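Local coordinates for quinoline 2-oxidoreductase medium subunit (Pseudomonas putida, PDB 1T3Q), which binds FAD as the flavoprotein subunit of a molybdenum hydroxylase and probably passes electrons through that flavin during the oxidation of quinoline, at residues C[112-117]-C[122-127]; C[127-132]-C[147-152]. All blocks are in the same frame, centred on the assembly; numbering follows the deposited sequence.

In the fold
Contact 1 and contact 2 lie in series along the chain, the first closing before the second opens, with their centres about 9 Å apart. Both draw on helix 123-130: its N-terminal part meets helix 111-117 beside FAD, and its C-terminal part meets the short helix 148-151, which follows strand 142-147 at the border of the five-stranded antiparallel sheet. Leu127 belongs to both. The two also touch directly, Leu115 CD2 lying 3.9 Å from Met128 CG and Leu115 O 3.3 Å from Phe151 CE2. All four segments belong to the FAD-binding domain. Helix 123-130 carries Glu123, bonded to the flavin, at one end and packs on helix 148-151 at the other.

Contact 1. Residues C[112-117]-C[122-127]; sequences GGSLAH and AEMPFL. With FAD (flavin-adenine dinucleotide), chain R.
In the FAD-binding domain of this flavoprotein, helices 111-117 and 123-130 meet beside FAD, the first along its ribityl-diphosphate chain and adenosine, the second at the pyrimidine part of the flavin, with Ser114 and Leu115 facing Met124 and Pro125. The axes of 112-117 and 123-127 cross at -81°, 8.4 Å apart at closest, a nearly perpendicular crossing with the CA atoms of Leu115 and Pro125 5.4 Å apart. Leu115 reaches over with one branch, CD2, which rests 3.7 Å from Pro125 CA and also borders Met124 CB. The leucine also packs against Leu166 and Val169 of strand 165-172. Next to it, Ser114 swings OG anti to its backbone N (chi1 176°), which sets the hydroxyl 3.4 Å from Met124 CB. Polar coupling between the helices runs through a water. This water accepts from Met124 N, donates to FAD O2 and is hydrogen-bonded to Ser114 OG, thereby joining both helices to the flavin. That same ring is read by Glu123, a binding residue of the site, whose chain bends at chi2 to bring its carboxylate round to the flavin; its backbone N adds a weak bond to O2. Ala122 CB approaches FAD O2 to 3.1 Å, and the bond from FAD N3 to Glu123 OE2 measures 2.8 Å with an N-H...O angle of 155°.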
loop_
_atom_site.group_PDB
_atom_site.type_symbol
_atom_site.label_atom_id
_atom_site.label_comp_id
_atom_site.label_asym_id
_atom_site.label_seq_id
_atom_site.Cartn_x
_atom_site.Cartn_y
_atom_site.Cartn_z
ATOM N N GLY C 112 -8.018 -31.114 37.036
ATOM C CA GLY C 112 -6.941 -32.053 36.780
ATOM C C GLY C 112 -5.655 -31.379 36.330
ATOM O O GLY C 112 -4.564 -31.756 36.762
ATOM N N GLY C 113 -5.780 -30.385 35.456
ATOM C CA GLY C 113 -4.607 -29.675 34.976
ATOM C C GLY C 113 -3.934 -28.888 36.084
ATOM O O GLY C 113 -2.705 -28.843 36.177
ATOM N N SER C 114 -4.742 -28.259 36.930
ATOM C CA SER C 114 -4.210 -27.483 38.044
ATOM C C SER C 114 -3.456 -28.400 39.008
ATOM O O SER C 114 -2.371 -28.062 39.473
ATOM C CB SER C 114 -5.348 -26.775 38.791
ATOM O OG SER C 114 -4.863 -26.087 39.928
ATOM N N LEU C 115 -4.033 -29.563 39.298
ATOM C CA LEU C 115 -3.409 -30.506 40.219
ATOM C C LEU C 115 -2.119 -31.099 39.656
ATOM O O LEU C 115 -1.128 -31.236 40.375
ATOM C CB LEU C 115 -4.399 -31.623 40.577
ATOM C CG LEU C 115 -5.613 -31.150 41.385
ATOM C CD1 LEU C 115 -6.633 -32.274 41.520
ATOM C CD2 LEU C 115 -5.148 -30.682 42.749
ATOM N N ALA C 116 -2.130 -31.433 38.371
ATOM C CA ALA C 116 -0.952 -32.005 37.731
ATOM C C ALA C 116 0.165 -30.968 37.584
ATOM O O ALA C 116 1.345 -31.297 37.736
ATOM C CB ALA C 116 -1.323 -32.567 36.377
ATOM N N HIS C 117 -0.203 -29.723 37.285
ATOM C CA HIS C 117 0.796 -28.666 37.135
ATOM C C HIS C 117 1.487 -28.499 38.483
ATOM O O HIS C 117 2.698 -28.291 38.557
ATOM C CB HIS C 117 0.145 -27.352 36.701
ATOM C CG HIS C 117 1.128 -26.246 36.460
ATOM N ND1 HIS C 117 2.206 -26.380 35.611
ATOM C CD2 HIS C 117 1.198 -24.990 36.960
ATOM C CE1 HIS C 117 2.897 -25.256 35.599
ATOM N NE2 HIS C 117 2.307 -24.395 36.410
ATOM N N ALA C 122 -0.766 -22.465 43.798
ATOM C CA ALA C 122 -2.117 -22.689 43.288
ATOM C C ALA C 122 -3.124 -23.068 44.368
ATOM O O ALA C 122 -2.778 -23.719 45.355
ATOM C CB ALA C 122 -2.088 -23.769 42.211
ATOM N N GLU C 123 -4.377 -22.669 44.165
ATOM C CA GLU C 123 -5.440 -22.961 45.122
ATOM C C GLU C 123 -5.884 -24.423 45.186
ATOM O O GLU C 123 -6.043 -24.972 46.275
ATOM C CB GLU C 123 -6.677 -22.090 44.841
ATOM C CG GLU C 123 -6.571 -20.651 45.324
ATOM C CD GLU C 123 -5.694 -19.791 44.434
ATOM O OE1 GLU C 123 -5.385 -18.640 44.820
ATOM O OE2 GLU C 123 -5.317 -20.262 43.341
ATOM N N MET C 124 -6.088 -25.054 44.033
ATOM C CA MET C 124 -6.560 -26.440 44.020
ATOM C C MET C 124 -5.668 -27.472 44.719
ATOM O O MET C 124 -6.169 -28.301 45.480
ATOM C CB MET C 124 -6.875 -26.883 42.589
ATOM C CG MET C 124 -8.082 -26.170 41.978
ATOM S SD MET C 124 -9.610 -26.290 42.962
ATOM C CE MET C 124 -9.517 -24.804 43.951
ATOM N N PRO C 125 -4.347 -27.449 44.472
ATOM C CA PRO C 125 -3.518 -28.446 45.161
ATOM C C PRO C 125 -3.637 -28.277 46.672
ATOM O O PRO C 125 -3.699 -29.255 47.416
ATOM C CB PRO C 125 -2.110 -28.140 44.656
ATOM C CG PRO C 125 -2.363 -27.628 43.262
ATOM C CD PRO C 125 -3.563 -26.713 43.465
ATOM N N PHE C 126 -3.666 -27.023 47.117
ATOM C CA PHE C 126 -3.785 -26.713 48.534
ATOM C C PHE C 126 -5.133 -27.151 49.093
ATOM O O PHE C 126 -5.202 -27.768 50.155
ATOM C CB PHE C 126 -3.623 -25.205 48.769
ATOM C CG PHE C 126 -4.151 -24.743 50.103
ATOM C CD1 PHE C 126 -3.458 -25.019 51.280
ATOM C CD2 PHE C 126 -5.365 -24.068 50.187
ATOM C CE1 PHE C 126 -3.970 -24.631 52.522
ATOM C CE2 PHE C 126 -5.887 -23.676 51.423
ATOM C CZ PHE C 126 -5.188 -23.959 52.593
ATOM N N LEU C 127 -6.203 -26.820 48.379
ATOM C CA LEU C 127 -7.550 -27.155 48.835
ATOM C C LEU C 127 -7.842 -28.652 48.868
ATOM O O LEU C 127 -8.363 -29.170 49.860
ATOM C CB LEU C 127 -8.594 -26.458 47.962
ATOM C CG LEU C 127 -10.040 -26.609 48.442
ATOM C CD1 LEU C 127 -10.203 -25.935 49.804
ATOM C CD2 LEU C 127 -10.985 -25.987 47.426
HETATM P PA FAD R . -2.711 -27.575 31.197
HETATM O O1A FAD R . -1.995 -26.271 31.168
HETATM O O2A FAD R . -3.068 -28.150 30.042
HETATM O O5B FAD R . -1.574 -28.415 31.750
HETATM C C5B FAD R . -1.166 -28.486 33.155
HETATM C C4B FAD R . -0.039 -29.593 33.313
HETATM O O4B FAD R . -0.729 -30.809 33.806
HETATM C C3B FAD R . 0.774 -30.076 32.062
HETATM O O3B FAD R . 2.074 -30.455 32.403
HETATM C C2B FAD R . -0.113 -31.246 31.535
HETATM O O2B FAD R . 0.630 -32.197 30.813
HETATM C C1B FAD R . -0.579 -31.880 32.812
HETATM N N9A FAD R . -1.919 -32.465 32.764
HETATM C C8A FAD R . -3.105 -31.816 32.487
HETATM N N7A FAD R . -4.179 -32.562 32.736
HETATM C C5A FAD R . -3.674 -33.763 33.177
HETATM C C6A FAD R . -4.334 -35.023 33.646
HETATM N N6A FAD R . -5.630 -35.212 33.671
HETATM N N1A FAD R . -3.461 -36.030 34.037
HETATM C C2A FAD R . -2.091 -35.876 34.020
HETATM N N3A FAD R . -1.405 -34.772 33.604
HETATM C C4A FAD R . -2.235 -33.759 33.138
HETATM N N1 FAD R . -3.970 -21.080 38.872
HETATM C C2 FAD R . -4.268 -20.947 40.167
HETATM O O2 FAD R . -4.216 -21.875 40.934
HETATM N N3 FAD R . -4.475 -19.655 40.758
HETATM C C4 FAD R . -4.290 -18.478 40.037
HETATM O O4 FAD R . -4.441 -17.415 40.596
HETATM C C4X FAD R . -3.884 -18.606 38.634
HETATM N N5 FAD R . -3.680 -17.488 37.862
HETATM C C5X FAD R . -3.401 -17.661 36.519
HETATM C C6 FAD R . -3.186 -16.483 35.731
HETATM C C7 FAD R . -2.904 -16.562 34.367
HETATM C C7M FAD R . -2.653 -15.288 33.589
HETATM C C8 FAD R . -2.847 -17.885 33.700
HETATM C C8M FAD R . -2.552 -18.043 32.228
HETATM C C9 FAD R . -3.081 -19.060 34.463
HETATM C C9A FAD R . -3.342 -18.964 35.867
HETATM N N10 FAD R . -3.568 -20.123 36.735
HETATM C C10 FAD R . -3.791 -19.976 38.070
HETATM C "C1'" FAD R . -3.360 -21.478 36.158
HETATM C "C2'" FAD R . -4.691 -22.214 35.830
HETATM O "O2'" FAD R . -5.310 -22.644 37.047
HETATM C "C3'" FAD R . -4.306 -23.394 34.933
HETATM O "O3'" FAD R . -5.459 -23.669 34.124
HETATM C "C4'" FAD R . -3.917 -24.672 35.723
HETATM O "O4'" FAD R . -2.800 -24.431 36.584
HETATM C "C5'" FAD R . -3.544 -25.712 34.705
HETATM O "O5'" FAD R . -4.823 -26.442 34.212
HETATM P P FAD R . -5.004 -26.677 32.736
HETATM O O1P FAD R . -6.316 -27.460 32.615
HETATM O O2P FAD R . -4.887 -25.522 31.973
HETATM O O3P FAD R . -3.921 -27.573 32.298
HETATM O O HOH W 1 -6.004 -23.911 41.436
#

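Contact 2. Residues C[127-132]-C[147-152]; sequences LMATLG and SATDFM
Ala148 CB points into the last turns of helix 123-130, meeting the Met128-Ala129 peptide and packing the short helix 148-151 against it. The methyl lies 3.3 Å from Met128 O and 3.4 Å from Ala129 N, with Met128 CB at 3.8 Å. Such small side chains let the backbones come close, the CA atoms of Ala129 and Ala148 being 4.4 Å apart. Beside this apolar touch, Thr149 places OG1 next to its own backbone N (chi1 -63°), 3.8 Å from Ala129 CB. A water links the two polar atoms Ala129 O and Thr149 OG1: it donates to Ala129 O at 2.9 Å and is hydrogen-bonded to Thr149 OG1.

Outside this first shell, each helix has a defined end. Ser147 is the N-cap of helix 148-151, its OG accepting from Asp150 N at 3.1 Å with an N-H...O angle of 160°. Helix 123-130 closes in a Schellman motif, where Gly132 adopts positive phi (62°) and its N bonds back to Ala129 O, the oxygen that also receives the water. A backbone bond between Ala148 and Ala133 ties the two ends together. Farther out, Met128 bends away at chi2 to pack on Val169 and Ile171 of strand 165-172, while Ala148 also leans on Met135 of strand 134-139.

Chemically, the direct touch between the segments is van der Waals contact, largely through the methyls of Ala148 and Ala129, and the bridging water together with the Gly132 N-H gives Ala129 O two hydrogen-bond donors at the helix end.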
loop_
_atom_site.group_PDB
_atom_site.type_symbol
_atom_site.label_atom_id
_atom_site.label_comp_id
_atom_site.label_asym_id
_atom_site.label_seq_id
_atom_site.Cartn_x
_atom_site.Cartn_y
_atom_site.Cartn_z
ATOM N N LEU C 127 -6.203 -26.820 48.379
ATOM C CA LEU C 127 -7.550 -27.155 48.835
ATOM C C LEU C 127 -7.842 -28.652 48.868
ATOM O O LEU C 127 -8.363 -29.170 49.860
ATOM C CB LEU C 127 -8.594 -26.458 47.962
ATOM C CG LEU C 127 -10.040 -26.609 48.442
ATOM C CD1 LEU C 127 -10.203 -25.935 49.804
ATOM C CD2 LEU C 127 -10.985 -25.987 47.426
ATOM N N MET C 128 -7.521 -29.351 47.786
ATOM C CA MET C 128 -7.776 -30.787 47.739
ATOM C C MET C 128 -7.079 -31.517 48.883
ATOM O O MET C 128 -7.664 -32.402 49.507
ATOM C CB MET C 128 -7.330 -31.362 46.393
ATOM C CG MET C 128 -8.123 -30.835 45.207
ATOM S SD MET C 128 -9.915 -31.063 45.383
ATOM C CE MET C 128 -10.437 -29.415 45.931
ATOM N N ALA C 129 -5.833 -31.144 49.164
ATOM C CA ALA C 129 -5.087 -31.773 50.247
ATOM C C ALA C 129 -5.770 -31.485 51.573
ATOM O O ALA C 129 -5.962 -32.380 52.396
ATOM C CB ALA C 129 -3.648 -31.250 50.277
ATOM N N THR C 130 -6.145 -30.224 51.764
ATOM C CA THR C 130 -6.799 -29.776 52.981
ATOM C C THR C 130 -8.155 -30.444 53.207
ATOM O O THR C 130 -8.536 -30.728 54.346
ATOM C CB THR C 130 -6.973 -28.241 52.953
ATOM O OG1 THR C 130 -5.680 -27.624 52.899
ATOM C CG2 THR C 130 -7.702 -27.756 54.185
ATOM N N LEU C 131 -8.883 -30.692 52.127
ATOM C CA LEU C 131 -10.192 -31.326 52.231
ATOM C C LEU C 131 -10.082 -32.844 52.273
ATOM O O LEU C 131 -11.092 -33.546 52.297
ATOM C CB LEU C 131 -11.075 -30.902 51.057
ATOM C CG LEU C 131 -11.443 -29.419 51.059
ATOM C CD1 LEU C 131 -12.267 -29.098 49.829
ATOM C CD2 LEU C 131 -12.213 -29.088 52.334
ATOM N N GLY C 132 -8.853 -33.345 52.282
ATOM C CA GLY C 132 -8.635 -34.780 52.329
ATOM C C GLY C 132 -9.202 -35.525 51.136
ATOM O O GLY C 132 -9.802 -36.588 51.286
ATOM N N SER C 147 -3.848 -40.093 48.241
ATOM C CA SER C 147 -4.449 -38.938 48.896
ATOM C C SER C 147 -3.932 -37.671 48.237
ATOM O O SER C 147 -2.844 -37.663 47.653
ATOM C CB SER C 147 -4.103 -38.911 50.385
ATOM O OG SER C 147 -2.761 -38.511 50.591
ATOM N N ALA C 148 -4.719 -36.604 48.334
ATOM C CA ALA C 148 -4.349 -35.319 47.760
ATOM C C ALA C 148 -3.043 -34.844 48.385
ATOM O O ALA C 148 -2.207 -34.240 47.713
ATOM C CB ALA C 148 -5.455 -34.298 48.010
ATOM N N THR C 149 -2.866 -35.123 49.674
ATOM C CA THR C 149 -1.648 -34.722 50.370
ATOM C C THR C 149 -0.415 -35.411 49.786
ATOM O O THR C 149 0.619 -34.772 49.596
ATOM C CB THR C 149 -1.736 -35.032 51.883
ATOM O OG1 THR C 149 -2.804 -34.272 52.462
ATOM C CG2 THR C 149 -0.430 -34.665 52.584
ATOM N N ASP C 150 -0.517 -36.709 49.503
ATOM C CA ASP C 150 0.613 -37.440 48.927
ATOM C C ASP C 150 0.819 -37.082 47.465
ATOM O O ASP C 150 1.941 -37.138 46.955
ATOM C CB ASP C 150 0.411 -38.959 49.028
ATOM C CG ASP C 150 0.717 -39.503 50.409
ATOM O OD1 ASP C 150 1.535 -38.891 51.128
ATOM O OD2 ASP C 150 0.153 -40.558 50.769
ATOM N N PHE C 151 -0.269 -36.728 46.790
ATOM C CA PHE C 151 -0.208 -36.370 45.379
ATOM C C PHE C 151 0.673 -35.147 45.148
ATOM O O PHE C 151 1.516 -35.144 44.247
ATOM C CB PHE C 151 -1.611 -36.083 44.841
ATOM C CG PHE C 151 -1.649 -35.835 43.360
ATOM C CD1 PHE C 151 -1.615 -36.900 42.462
ATOM C CD2 PHE C 151 -1.681 -34.536 42.858
ATOM C CE1 PHE C 151 -1.610 -36.674 41.087
ATOM C CE2 PHE C 151 -1.676 -34.301 41.485
ATOM C CZ PHE C 151 -1.639 -35.373 40.597
ATOM N N MET C 152 0.459 -34.112 45.958
ATOM C CA MET C 152 1.211 -32.864 45.864
ATOM C C MET C 152 2.466 -32.968 46.710
ATOM O O MET C 152 2.427 -32.757 47.918
ATOM C CB MET C 152 0.351 -31.698 46.356
ATOM C CG MET C 152 1.072 -30.366 46.356
ATOM S SD MET C 152 1.639 -29.948 44.713
ATOM C CE MET C 152 2.090 -28.203 44.958
HETATM O O HOH W 2 -5.129 -35.022 51.638
#